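Local coordinates for protein 223aa long hypothetical arylmalonate decarboxylase (Sulfolobus tokodaii, PDB 2DGD) that is of unproven function but is probably an arylmalonate decarboxylase or a related enzyme of the aspartate/glutamate racemase clan, at residues His34-Met38 / Ser59-Leu63; Phe52-Lys57 / Val84-Ile89; Ile155-Tyr159 / Glu186-Leu191; Ala204-Trp208 / Lys219-Phe223. All coordinates share one frame; numbering follows the deposited sequence.

Contact 1: His34-Met38 / Ser59-Leu63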
loop_
_atom_site.group_PDB
_atom_site.type_symbol
_atom_site.label_atom_id
_atom_site.label_comp_id
_atom_site.label_asym_id
_atom_site.label_seq_id
_atom_site.Cartn_x
_atom_site.Cartn_y
_atom_site.Cartn_z
ATOM N N HIS A 34 -5.344 -23.571 -19.403
ATOM C CA HIS A 34 -4.566 -24.649 -20.008
ATOM C C HIS A 34 -4.852 -24.693 -21.495
ATOM O O HIS A 34 -6.005 -24.844 -21.905
ATOM C CB HIS A 34 -4.942 -25.961 -19.340
ATOM C CG HIS A 34 -4.870 -25.889 -17.851
ATOM N ND1 HIS A 34 -3.674 -25.876 -17.167
ATOM C CD2 HIS A 34 -5.840 -25.720 -16.919
ATOM C CE1 HIS A 34 -3.908 -25.700 -15.880
ATOM N NE2 HIS A 34 -5.214 -25.601 -15.702
ATOM N N SER A 35 -3.808 -24.567 -22.304
ATOM C CA SER A 35 -4.006 -24.551 -23.743
ATOM C C SER A 35 -3.262 -25.599 -24.557
ATOM O O SER A 35 -2.334 -26.255 -24.082
ATOM C CB SER A 35 -3.659 -23.160 -24.281
ATOM O OG SER A 35 -2.361 -22.769 -23.872
ATOM N N THR A 36 -3.706 -25.747 -25.797
ATOM C CA THR A 36 -3.096 -26.659 -26.746
ATOM C C THR A 36 -3.338 -26.015 -28.106
ATOM O O THR A 36 -4.373 -25.387 -28.325
ATOM C CB THR A 36 -3.716 -28.065 -26.690
ATOM O OG1 THR A 36 -2.877 -28.965 -27.419
ATOM C CG2 THR A 36 -5.120 -28.073 -27.300
ATOM N N ARG A 37 -2.380 -26.157 -29.014
ATOM C CA ARG A 37 -2.495 -25.533 -30.327
ATOM C C ARG A 37 -2.917 -26.431 -31.476
ATOM O O ARG A 37 -2.828 -27.658 -31.402
ATOM C CB ARG A 37 -1.171 -24.859 -30.682
ATOM C CG ARG A 37 -0.838 -23.701 -29.778
ATOM C CD ARG A 37 0.528 -23.129 -30.066
ATOM N NE ARG A 37 0.541 -21.694 -29.820
ATOM C CZ ARG A 37 0.295 -21.131 -28.645
ATOM N NH1 ARG A 37 0.320 -19.814 -28.533
ATOM N NH2 ARG A 37 0.039 -21.881 -27.582
HETATM N N MSE A 38 -3.383 -25.792 -32.543
HETATM C CA MSE A 38 -3.799 -26.501 -33.737
HETATM C C MSE A 38 -3.078 -25.962 -34.960
HETATM O O MSE A 38 -2.777 -24.775 -35.057
HETATM C CB MSE A 38 -5.301 -26.392 -33.945
HETATM C CG MSE A 38 -6.113 -27.210 -32.965
HETATM SE SE MSE A 38 -7.964 -27.394 -33.526
HETATM C CE MSE A 38 -7.837 -29.113 -34.379
ATOM N N SER A 59 -7.310 -32.673 -30.340
ATOM C CA SER A 59 -6.911 -31.568 -29.475
ATOM C C SER A 59 -7.789 -31.552 -28.231
ATOM O O SER A 59 -7.312 -31.357 -27.114
ATOM C CB SER A 59 -7.026 -30.238 -30.219
ATOM O OG SER A 59 -6.003 -30.112 -31.192
ATOM N N TYR A 60 -9.079 -31.767 -28.430
ATOM C CA TYR A 60 -10.003 -31.798 -27.320
ATOM C C TYR A 60 -9.577 -32.880 -26.330
ATOM O O TYR A 60 -9.593 -32.670 -25.123
ATOM C CB TYR A 60 -11.412 -32.079 -27.831
ATOM C CG TYR A 60 -12.379 -32.430 -26.738
ATOM C CD1 TYR A 60 -12.683 -31.517 -25.731
ATOM C CD2 TYR A 60 -12.966 -33.692 -26.683
ATOM C CE1 TYR A 60 -13.551 -31.853 -24.691
ATOM C CE2 TYR A 60 -13.836 -34.039 -25.648
ATOM C CZ TYR A 60 -14.124 -33.115 -24.657
ATOM O OH TYR A 60 -14.991 -33.454 -23.640
ATOM N N SER A 61 -9.180 -34.037 -26.841
ATOM C CA SER A 61 -8.773 -35.128 -25.969
ATOM C C SER A 61 -7.561 -34.767 -25.119
ATOM O O SER A 61 -7.333 -35.364 -24.069
ATOM C CB SER A 61 -8.470 -36.380 -26.790
ATOM O OG SER A 61 -7.236 -36.262 -27.471
ATOM N N LEU A 62 -6.781 -33.790 -25.571
ATOM C CA LEU A 62 -5.597 -33.372 -24.831
ATOM C C LEU A 62 -5.945 -32.419 -23.691
ATOM O O LEU A 62 -5.153 -32.227 -22.769
ATOM C CB LEU A 62 -4.600 -32.693 -25.770
ATOM C CG LEU A 62 -3.978 -33.503 -26.910
ATOM C CD1 LEU A 62 -3.084 -32.588 -27.734
ATOM C CD2 LEU A 62 -3.173 -34.660 -26.354
ATOM N N LEU A 63 -7.137 -31.838 -23.752
ATOM C CA LEU A 63 -7.590 -30.872 -22.751
ATOM C C LEU A 63 -8.748 -31.368 -21.880
ATOM O O LEU A 63 -9.003 -30.820 -20.800
ATOM C CB LEU A 63 -8.020 -29.586 -23.460
ATOM C CG LEU A 63 -7.177 -28.309 -23.396
ATOM C CD1 LEU A 63 -5.723 -28.615 -23.218
ATOM C CD2 LEU A 63 -7.401 -27.519 -24.671
HETATM O O HOH W 1 -2.813 -30.139 -30.158
#

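Contact 2: Phe52-Lys57 / Val84-Ile89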
loop_
_atom_site.group_PDB
_atom_site.type_symbol
_atom_site.label_atom_id
_atom_site.label_comp_id
_atom_site.label_asym_id
_atom_site.label_seq_id
_atom_site.Cartn_x
_atom_site.Cartn_y
_atom_site.Cartn_z
ATOM N N PHE A 52 -11.152 -32.044 -40.244
ATOM C CA PHE A 52 -11.306 -31.050 -39.196
ATOM C C PHE A 52 -11.788 -31.734 -37.924
ATOM O O PHE A 52 -11.128 -31.670 -36.890
ATOM C CB PHE A 52 -12.315 -29.988 -39.649
ATOM C CG PHE A 52 -12.625 -28.949 -38.611
ATOM C CD1 PHE A 52 -13.929 -28.770 -38.161
ATOM C CD2 PHE A 52 -11.624 -28.141 -38.092
ATOM C CE1 PHE A 52 -14.229 -27.803 -37.212
ATOM C CE2 PHE A 52 -11.915 -27.170 -37.140
ATOM C CZ PHE A 52 -13.219 -27.001 -36.700
ATOM N N GLU A 53 -12.929 -32.406 -38.009
ATOM C CA GLU A 53 -13.492 -33.094 -36.853
ATOM C C GLU A 53 -12.520 -34.062 -36.172
ATOM O O GLU A 53 -12.526 -34.205 -34.953
ATOM C CB GLU A 53 -14.770 -33.828 -37.265
ATOM C CG GLU A 53 -15.433 -34.630 -36.160
ATOM C CD GLU A 53 -16.922 -34.821 -36.414
ATOM O OE1 GLU A 53 -17.338 -34.670 -37.589
ATOM O OE2 GLU A 53 -17.672 -35.125 -35.452
ATOM N N LYS A 54 -11.676 -34.721 -36.954
ATOM C CA LYS A 54 -10.723 -35.661 -36.385
ATOM C C LYS A 54 -9.645 -34.924 -35.595
ATOM O O LYS A 54 -9.279 -35.336 -34.492
ATOM C CB LYS A 54 -10.079 -36.497 -37.490
ATOM C CG LYS A 54 -9.294 -37.688 -36.968
ATOM C CD LYS A 54 -8.570 -38.427 -38.086
ATOM C CE LYS A 54 -7.479 -37.564 -38.701
ATOM N NZ LYS A 54 -6.722 -38.287 -39.765
ATOM N N GLU A 55 -9.134 -33.837 -36.162
ATOM C CA GLU A 55 -8.103 -33.047 -35.498
ATOM C C GLU A 55 -8.686 -32.325 -34.291
ATOM O O GLU A 55 -8.031 -32.178 -33.260
ATOM C CB GLU A 55 -7.500 -32.032 -36.472
ATOM C CG GLU A 55 -6.679 -32.667 -37.592
ATOM C CD GLU A 55 -6.113 -31.649 -38.586
ATOM O OE1 GLU A 55 -5.322 -30.771 -38.174
ATOM O OE2 GLU A 55 -6.456 -31.730 -39.788
ATOM N N LEU A 56 -9.929 -31.880 -34.424
ATOM C CA LEU A 56 -10.606 -31.182 -33.348
ATOM C C LEU A 56 -10.791 -32.124 -32.168
ATOM O O LEU A 56 -10.541 -31.747 -31.025
ATOM C CB LEU A 56 -11.967 -30.670 -33.825
ATOM C CG LEU A 56 -12.734 -29.777 -32.849
ATOM C CD1 LEU A 56 -11.968 -28.490 -32.630
ATOM C CD2 LEU A 56 -14.109 -29.476 -33.395
ATOM N N LYS A 57 -11.218 -33.351 -32.448
ATOM C CA LYS A 57 -11.432 -34.334 -31.395
ATOM C C LYS A 57 -10.118 -34.660 -30.697
ATOM O O LYS A 57 -10.092 -34.871 -29.483
ATOM C CB LYS A 57 -12.036 -35.617 -31.966
ATOM C CG LYS A 57 -12.723 -36.489 -30.913
ATOM C CD LYS A 57 -13.210 -37.833 -31.480
ATOM C CE LYS A 57 -14.091 -37.670 -32.731
ATOM N NZ LYS A 57 -15.354 -36.903 -32.486
ATOM N N VAL A 84 -20.284 -28.660 -35.816
ATOM C CA VAL A 84 -19.296 -29.730 -35.732
ATOM C C VAL A 84 -18.524 -29.588 -34.428
ATOM O O VAL A 84 -18.286 -30.566 -33.724
ATOM C CB VAL A 84 -18.293 -29.671 -36.912
ATOM C CG1 VAL A 84 -17.226 -30.763 -36.762
ATOM C CG2 VAL A 84 -19.037 -29.836 -38.229
ATOM N N ILE A 85 -18.143 -28.351 -34.124
ATOM C CA ILE A 85 -17.401 -28.023 -32.915
ATOM C C ILE A 85 -18.220 -28.354 -31.669
ATOM O O ILE A 85 -17.728 -29.005 -30.746
ATOM C CB ILE A 85 -17.033 -26.524 -32.910
ATOM C CG1 ILE A 85 -16.214 -26.199 -34.167
ATOM C CG2 ILE A 85 -16.250 -26.178 -31.655
ATOM C CD1 ILE A 85 -15.902 -24.725 -34.356
ATOM N N LYS A 86 -19.473 -27.908 -31.648
ATOM C CA LYS A 86 -20.364 -28.157 -30.516
ATOM C C LYS A 86 -20.547 -29.663 -30.328
ATOM O O LYS A 86 -20.688 -30.151 -29.210
ATOM C CB LYS A 86 -21.727 -27.516 -30.779
ATOM C CG LYS A 86 -21.667 -26.112 -31.352
ATOM C CD LYS A 86 -21.482 -25.074 -30.275
ATOM C CE LYS A 86 -22.796 -24.384 -29.941
ATOM N NZ LYS A 86 -23.273 -23.554 -31.080
ATOM N N ARG A 87 -20.546 -30.390 -31.440
ATOM C CA ARG A 87 -20.720 -31.838 -31.433
ATOM C C ARG A 87 -19.553 -32.540 -30.751
ATOM O O ARG A 87 -19.745 -33.400 -29.888
ATOM C CB ARG A 87 -20.852 -32.349 -32.867
ATOM C CG ARG A 87 -21.105 -33.851 -32.988
ATOM C CD ARG A 87 -20.708 -34.337 -34.378
ATOM N NE ARG A 87 -21.315 -33.509 -35.416
ATOM C CZ ARG A 87 -20.851 -33.407 -36.658
ATOM N NH1 ARG A 87 -21.469 -32.627 -37.545
ATOM N NH2 ARG A 87 -19.763 -34.080 -37.012
ATOM N N VAL A 88 -18.340 -32.174 -31.148
ATOM C CA VAL A 88 -17.137 -32.771 -30.593
ATOM C C VAL A 88 -16.880 -32.325 -29.162
ATOM O O VAL A 88 -16.544 -33.138 -28.302
ATOM C CB VAL A 88 -15.895 -32.397 -31.431
ATOM C CG1 VAL A 88 -14.676 -33.151 -30.926
ATOM C CG2 VAL A 88 -16.142 -32.696 -32.892
ATOM N N ILE A 89 -17.042 -31.031 -28.904
ATOM C CA ILE A 89 -16.789 -30.478 -27.577
ATOM C C ILE A 89 -18.049 -30.013 -26.864
ATOM O O ILE A 89 -18.559 -28.923 -27.125
ATOM C CB ILE A 89 -15.800 -29.299 -27.668
ATOM C CG1 ILE A 89 -14.535 -29.753 -28.398
ATOM C CG2 ILE A 89 -15.441 -28.800 -26.277
ATOM C CD1 ILE A 89 -13.588 -28.635 -28.748
#

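Contact 3: Ile155-Tyr159 / Glu186-Leu191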
loop_
_atom_site.group_PDB
_atom_site.type_symbol
_atom_site.label_atom_id
_atom_site.label_comp_id
_atom_site.label_asym_id
_atom_site.label_seq_id
_atom_site.Cartn_x
_atom_site.Cartn_y
_atom_site.Cartn_z
ATOM N N ILE A 155 -1.037 -1.939 -27.149
ATOM C CA ILE A 155 -2.253 -1.497 -26.498
ATOM C C ILE A 155 -2.865 -0.275 -27.168
ATOM O O ILE A 155 -4.017 -0.307 -27.612
ATOM C CB ILE A 155 -1.990 -1.158 -25.029
ATOM C CG1 ILE A 155 -1.579 -2.427 -24.283
ATOM C CG2 ILE A 155 -3.230 -0.527 -24.406
ATOM C CD1 ILE A 155 -1.226 -2.206 -22.828
ATOM N N PHE A 156 -2.098 0.802 -27.248
ATOM C CA PHE A 156 -2.624 2.022 -27.836
ATOM C C PHE A 156 -2.810 2.029 -29.340
ATOM O O PHE A 156 -3.460 2.917 -29.878
ATOM C CB PHE A 156 -1.802 3.214 -27.365
ATOM C CG PHE A 156 -2.040 3.546 -25.925
ATOM C CD1 PHE A 156 -3.276 4.039 -25.515
ATOM C CD2 PHE A 156 -1.068 3.291 -24.962
ATOM C CE1 PHE A 156 -3.545 4.269 -24.159
ATOM C CE2 PHE A 156 -1.329 3.518 -23.609
ATOM C CZ PHE A 156 -2.569 4.004 -23.207
ATOM N N THR A 157 -2.261 1.043 -30.031
ATOM C CA THR A 157 -2.474 0.974 -31.463
ATOM C C THR A 157 -3.915 0.507 -31.620
ATOM O O THR A 157 -4.637 0.945 -32.516
ATOM C CB THR A 157 -1.540 -0.034 -32.130
ATOM O OG1 THR A 157 -0.215 0.504 -32.174
ATOM C CG2 THR A 157 -2.007 -0.338 -33.528
ATOM N N ILE A 158 -4.328 -0.386 -30.726
ATOM C CA ILE A 158 -5.686 -0.913 -30.721
ATOM C C ILE A 158 -6.600 0.208 -30.263
ATOM O O ILE A 158 -7.712 0.361 -30.753
ATOM C CB ILE A 158 -5.831 -2.096 -29.734
ATOM C CG1 ILE A 158 -5.004 -3.290 -30.228
ATOM C CG2 ILE A 158 -7.310 -2.454 -29.555
ATOM C CD1 ILE A 158 -4.974 -4.450 -29.269
ATOM N N TYR A 159 -6.119 0.992 -29.309
ATOM C CA TYR A 159 -6.893 2.096 -28.789
ATOM C C TYR A 159 -7.173 3.138 -29.871
ATOM O O TYR A 159 -8.313 3.566 -30.045
ATOM C CB TYR A 159 -6.161 2.728 -27.604
ATOM C CG TYR A 159 -6.866 3.924 -27.005
ATOM C CD1 TYR A 159 -6.715 5.192 -27.564
ATOM C CD2 TYR A 159 -7.711 3.785 -25.897
ATOM C CE1 TYR A 159 -7.388 6.297 -27.037
ATOM C CE2 TYR A 159 -8.394 4.886 -25.366
ATOM C CZ TYR A 159 -8.223 6.136 -25.946
ATOM O OH TYR A 159 -8.898 7.223 -25.463
ATOM N N GLU A 186 -5.925 -4.493 -21.696
ATOM C CA GLU A 186 -5.784 -3.092 -21.310
ATOM C C GLU A 186 -6.550 -2.140 -22.230
ATOM O O GLU A 186 -7.361 -1.333 -21.770
ATOM C CB GLU A 186 -4.305 -2.673 -21.287
ATOM C CG GLU A 186 -3.428 -3.422 -20.298
ATOM C CD GLU A 186 -2.896 -4.748 -20.846
ATOM O OE1 GLU A 186 -2.208 -5.472 -20.081
ATOM O OE2 GLU A 186 -3.155 -5.065 -22.038
ATOM N N ALA A 187 -6.279 -2.233 -23.531
ATOM C CA ALA A 187 -6.921 -1.376 -24.523
ATOM C C ALA A 187 -8.414 -1.208 -24.267
ATOM O O ALA A 187 -8.933 -0.100 -24.228
ATOM C CB ALA A 187 -6.692 -1.940 -25.914
ATOM N N VAL A 188 -9.100 -2.323 -24.090
ATOM C CA VAL A 188 -10.529 -2.316 -23.844
ATOM C C VAL A 188 -10.932 -1.516 -22.593
ATOM O O VAL A 188 -11.996 -0.906 -22.562
ATOM C CB VAL A 188 -11.032 -3.780 -23.789
ATOM C CG1 VAL A 188 -12.237 -3.910 -22.925
ATOM C CG2 VAL A 188 -11.353 -4.246 -25.202
ATOM N N GLN A 189 -10.081 -1.493 -21.572
ATOM C CA GLN A 189 -10.398 -0.744 -20.354
ATOM C C GLN A 189 -10.315 0.754 -20.608
ATOM O O GLN A 189 -11.171 1.518 -20.158
ATOM C CB GLN A 189 -9.437 -1.110 -19.230
ATOM C CG GLN A 189 -9.546 -2.543 -18.769
ATOM C CD GLN A 189 -8.560 -2.875 -17.665
ATOM O OE1 GLN A 189 -8.601 -2.285 -16.579
ATOM N NE2 GLN A 189 -7.666 -3.826 -17.934
ATOM N N TYR A 190 -9.269 1.169 -21.313
ATOM C CA TYR A 190 -9.096 2.571 -21.638
ATOM C C TYR A 190 -10.264 3.036 -22.493
ATOM O O TYR A 190 -10.882 4.060 -22.214
ATOM C CB TYR A 190 -7.802 2.785 -22.408
ATOM C CG TYR A 190 -6.559 2.709 -21.567
ATOM C CD1 TYR A 190 -5.629 1.687 -21.749
ATOM C CD2 TYR A 190 -6.292 3.681 -20.609
ATOM C CE1 TYR A 190 -4.462 1.639 -21.000
ATOM C CE2 TYR A 190 -5.133 3.643 -19.856
ATOM C CZ TYR A 190 -4.222 2.621 -20.056
ATOM O OH TYR A 190 -3.074 2.585 -19.304
ATOM N N LEU A 191 -10.562 2.283 -23.545
ATOM C CA LEU A 191 -11.664 2.642 -24.417
ATOM C C LEU A 191 -12.980 2.745 -23.638
ATOM O O LEU A 191 -13.705 3.732 -23.765
ATOM C CB LEU A 191 -11.789 1.621 -25.550
ATOM C CG LEU A 191 -10.689 1.711 -26.611
ATOM C CD1 LEU A 191 -10.820 0.585 -27.627
ATOM C CD2 LEU A 191 -10.785 3.068 -27.308
#

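Contact 4: Ala204-Trp208 / Lys219-Phe223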
loop_
_atom_site.group_PDB
_atom_site.type_symbol
_atom_site.label_atom_id
_atom_site.label_comp_id
_atom_site.label_asym_id
_atom_site.label_seq_id
_atom_site.Cartn_x
_atom_site.Cartn_y
_atom_site.Cartn_z
ATOM N N ALA A 204 -12.453 -11.065 -24.000
ATOM C CA ALA A 204 -13.225 -10.749 -22.802
ATOM C C ALA A 204 -14.590 -11.445 -22.840
ATOM O O ALA A 204 -15.068 -11.960 -21.825
ATOM C CB ALA A 204 -13.407 -9.250 -22.677
ATOM N N ALA A 205 -15.215 -11.453 -24.014
ATOM C CA ALA A 205 -16.511 -12.091 -24.180
ATOM C C ALA A 205 -16.379 -13.581 -23.896
ATOM O O ALA A 205 -17.224 -14.173 -23.230
ATOM C CB ALA A 205 -17.023 -11.873 -25.580
ATOM N N ALA A 206 -15.313 -14.191 -24.396
ATOM C CA ALA A 206 -15.103 -15.612 -24.169
ATOM C C ALA A 206 -15.000 -15.925 -22.673
ATOM O O ALA A 206 -15.635 -16.862 -22.188
ATOM C CB ALA A 206 -13.855 -16.070 -24.885
HETATM N N MSE A 207 -14.205 -15.143 -21.943
HETATM C CA MSE A 207 -14.040 -15.358 -20.505
HETATM C C MSE A 207 -15.344 -15.136 -19.758
HETATM O O MSE A 207 -15.652 -15.840 -18.794
HETATM C CB MSE A 207 -12.969 -14.432 -19.945
HETATM C CG MSE A 207 -11.629 -15.108 -19.818
HETATM SE SE MSE A 207 -11.679 -16.618 -18.593
HETATM C CE MSE A 207 -10.738 -15.820 -17.092
ATOM N N TRP A 208 -16.098 -14.142 -20.209
ATOM C CA TRP A 208 -17.382 -13.822 -19.611
ATOM C C TRP A 208 -18.273 -15.067 -19.621
ATOM O O TRP A 208 -18.796 -15.473 -18.584
ATOM C CB TRP A 208 -18.039 -12.701 -20.408
ATOM C CG TRP A 208 -19.458 -12.431 -20.040
ATOM C CD1 TRP A 208 -19.913 -11.790 -18.919
ATOM C CD2 TRP A 208 -20.618 -12.768 -20.812
ATOM N NE1 TRP A 208 -21.286 -11.702 -18.950
ATOM C CE2 TRP A 208 -21.745 -12.294 -20.099
ATOM C CE3 TRP A 208 -20.813 -13.420 -22.038
ATOM C CZ2 TRP A 208 -23.055 -12.454 -20.577
ATOM C CZ3 TRP A 208 -22.115 -13.579 -22.512
ATOM C CH2 TRP A 208 -23.217 -13.096 -21.779
ATOM N N LYS A 219 -14.495 -9.755 -12.586
ATOM C CA LYS A 219 -14.699 -8.467 -13.224
ATOM C C LYS A 219 -13.905 -8.378 -14.524
ATOM O O LYS A 219 -12.724 -8.035 -14.525
ATOM C CB LYS A 219 -14.282 -7.326 -12.291
ATOM C CG LYS A 219 -14.384 -5.960 -12.966
ATOM C CD LYS A 219 -14.270 -4.798 -11.992
ATOM C CE LYS A 219 -14.557 -3.462 -12.703
ATOM N NZ LYS A 219 -14.622 -2.284 -11.773
ATOM N N LEU A 220 -14.554 -8.701 -15.634
ATOM C CA LEU A 220 -13.896 -8.634 -16.924
ATOM C C LEU A 220 -13.782 -7.166 -17.312
ATOM O O LEU A 220 -14.504 -6.320 -16.783
ATOM C CB LEU A 220 -14.695 -9.414 -17.966
ATOM C CG LEU A 220 -14.829 -10.918 -17.710
ATOM C CD1 LEU A 220 -13.480 -11.502 -17.345
ATOM C CD2 LEU A 220 -15.807 -11.155 -16.587
ATOM N N PRO A 221 -12.866 -6.843 -18.236
ATOM C CA PRO A 221 -12.647 -5.470 -18.691
ATOM C C PRO A 221 -13.492 -4.984 -19.866
ATOM O O PRO A 221 -13.868 -5.760 -20.749
ATOM C CB PRO A 221 -11.166 -5.472 -19.024
ATOM C CG PRO A 221 -10.999 -6.818 -19.640
ATOM C CD PRO A 221 -11.783 -7.723 -18.714
ATOM N N GLY A 222 -13.783 -3.686 -19.860
ATOM C CA GLY A 222 -14.542 -3.082 -20.937
ATOM C C GLY A 222 -16.053 -3.025 -20.859
ATOM O O GLY A 222 -16.671 -2.406 -21.721
ATOM N N PHE A 223 -16.667 -3.654 -19.861
ATOM C CA PHE A 223 -18.125 -3.623 -19.760
ATOM C C PHE A 223 -18.634 -3.983 -18.374
ATOM O O PHE A 223 -17.790 -4.350 -17.522
ATOM C CB PHE A 223 -18.767 -4.573 -20.783
ATOM C CG PHE A 223 -18.259 -5.982 -20.706
ATOM C CD1 PHE A 223 -17.148 -6.378 -21.450
ATOM C CD2 PHE A 223 -18.861 -6.905 -19.858
ATOM C CE1 PHE A 223 -16.637 -7.683 -21.347
ATOM C CE2 PHE A 223 -18.361 -8.207 -19.746
ATOM C CZ PHE A 223 -17.248 -8.596 -20.492
ATOM O OXT PHE A 223 -19.872 -3.902 -18.174
#

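Contact 1: His34-Met38 / Ser59-Leu63
T36 turns OG1 trans to its backbone N (chi1 -167°), and CG2 is left between the N and the carbonyl carbon. This puts the methyl against the helix and the hydroxyl beside L62. CG2 meets L63 CD2 at 3.5 Å, and the two side chains cross obliquely. The other L63 methyl, CD1, lies 4.0 Å from T36 CB. The branched end of L63 packs on H34 O as well as on the T36 side chain. L62 comes to T36 at about a right angle, with CD1 3.6 Å from OG1. At the far end of the strand, M38, built as selenomethionine, brings CG to 3.4 Å from S59 OG. Its bent chain keeps the terminal methyl near the same hydroxyl.

No direct hydrogen bond joins the segments. A water links them instead. It donates to R37 O at 2.8 Å and pairs with T36 OG1 at 3.0 Å. Its bond to S59 OG is weak. T36 OG1 has a second partner, the backbone N of R37 in the second subunit. H34 ND1 bonds E20 of that subunit. R37 NE bonds A14 O and its NH1 forms a salt bridge with E20 of its own chain, which S35 OG also bonds. This strand, outermost in its sheet within the chain, therefore also lies at the subunit interface.

Strand 34-38 and helix 59-63 run nearly antiparallel, at 164°. Helix 49-63 carries the chain from strand 31-38 past strand 6-13 to strand 69-72. This is the packing of a beta-alpha-beta crossover on a parallel beta-sheet of an alpha/beta fold.

Contact 2: Phe52-Lys57 / Val84-Ile89
R87 NH2 is gripped by both carboxylate oxygens of E53. It makes a salt bridge to E53 OE1 at 2.6 Å. It also gives OE2 a weak hydrogen bond of 2.8 Å, bent to 148°. OE1 sits at the edge of the guanidinium, near its plane, but the carboxylate and guanidinium planes are turned 45° apart. The E53 chain is extended and meets R87 at about a right angle. V84 CA lies over one face of the guanidinium. Replacing E53 by an alanine removes both oxygens, which would probably leave the R87 charge without its mate here and its guanidinium freer to swing.

Beside this salt bridge the packing is apolar. L56 points CD2 between I85 and V88, 3.8 Å from V88 CG2. The other V88 methyl, CG1, rests 3.5 Å from K57 CA. F52 brings its ring over from the previous turn. I85 CG1 touches that ring at its edge, 4.0 Å from CE1, and V84 CG1 approaches CD1. L56 CD1 reaches I89 CD1 more loosely.

F52, L56 and I85 all also touch Y72 of strand 69-72. The two short helical segments are inclined at 39°, with axes 10.0 Å apart. They are the helices before and after strand 69-72, packed side by side on one face of the parallel sheet, as in a layered alpha/beta fold.

Contact 3: Ile155-Tyr159 / Glu186-Leu191
Helices 155-159 and 187-191 meet at 45° with their axes 9.1 Å apart, and their backbones come nearest where I155 faces A187. The small A187 allows this closeness. Its CB lies 3.6 Å from I155 O and 3.7 Å from I158 CG2. I155 lays its two branches along E186 and A187. CG2 turns to the backbone of A187, and CD1 reaches E186 CB at 3.5 Å. The E186 chain crosses I155 at about a right angle. CB and CG of E186 lie against I155 CD1, and the bend at chi2 (85°) keeps the carboxylate carbon and OE2 beside it too. Its OE1 bonds Y21 OH. If I155 were an alanine, a gap would probably open beside E186 and A187, and the E186 chain would be less confined.

On the other flank are three rings. F156 brings CZ over one face of Y190, 3.7 Å from CE1 and toward the rim. The two planes stand at 42°, so the pair is neither a stack nor edge-to-face. L191 CD2 lies over a face of Y159, 3.5 Å from Y159 CD2, and the two side chains slide past each other in opposite directions. Y190 CB meets the same Y159 carbon obliquely. Y159 OH bonds D194, and Y190 OH bonds E29 of the third subunit.

Inward, I158, V188 and L191 all pack on I177 of strand 174-177. Helix 187-195 joins that strand to strand 199-201. These are neighbouring helices on one face of the four-stranded parallel beta-sheet of an alpha/beta fold, one of them the helix of a beta-alpha-beta crossover.

Contact 4: Ala204-Trp208 / Lys219-Phe223
F223 sets its ring edge against helix 204-208. F223 CE1 lies 3.8 Å from A204 CB, which sits in the ring plane. F223 CE2 lies 4.0 Å from W208 CD1. F223 and the five-membered ring of W208 form an offset edge-to-face pair, with the edge of F223 toward the face of W208. Their planes are at 87° and their centroids 5.7 Å apart. L220 packs one turn on, its CD1 4.0 Å from CB of M207, a selenomethionine, and its CG near A204 O and W208 N. A204 CB also faces P221 O.

The F223 ring gets there by placing CG between the backbone N and the carbonyl carbon (chi1 54°). G222 before it has a positive phi and would crowd a side chain against the preceding carbonyl. G222 also makes a backbone hydrogen bond with V199, which holds the tail near the last strand.

Further out, L102 of helix 95-105 packs on both W208 and F223. M26 of helix 19-26 touches M207, L220 and P221. This is a C-terminal tail folded back on the last helix, 202-214, of the alpha/beta fold, its final F223 set against both A204 and W208.

The four contacts fall into two groups, one for each parallel sheet. Contacts 1 and 2 share helix 49-63. Contact 1 uses its side toward strand 31-38, and contact 2 its side toward helix 82-88. They touch directly, with M38 CE 3.3 Å from E55 O and Y60 packed on I89. Contacts 3 and 4 belong to the other sheet and also touch, through V188 on P221 and G222 and through Q189 on P221. The centres of contacts 2 and 3 are about 34 Å apart, on opposite sides of the chain's centre. Contacts 1 and 3 also meet other subunits of the octamer. No ligand or known catalytic residue marks an active site here; all four are structural packing.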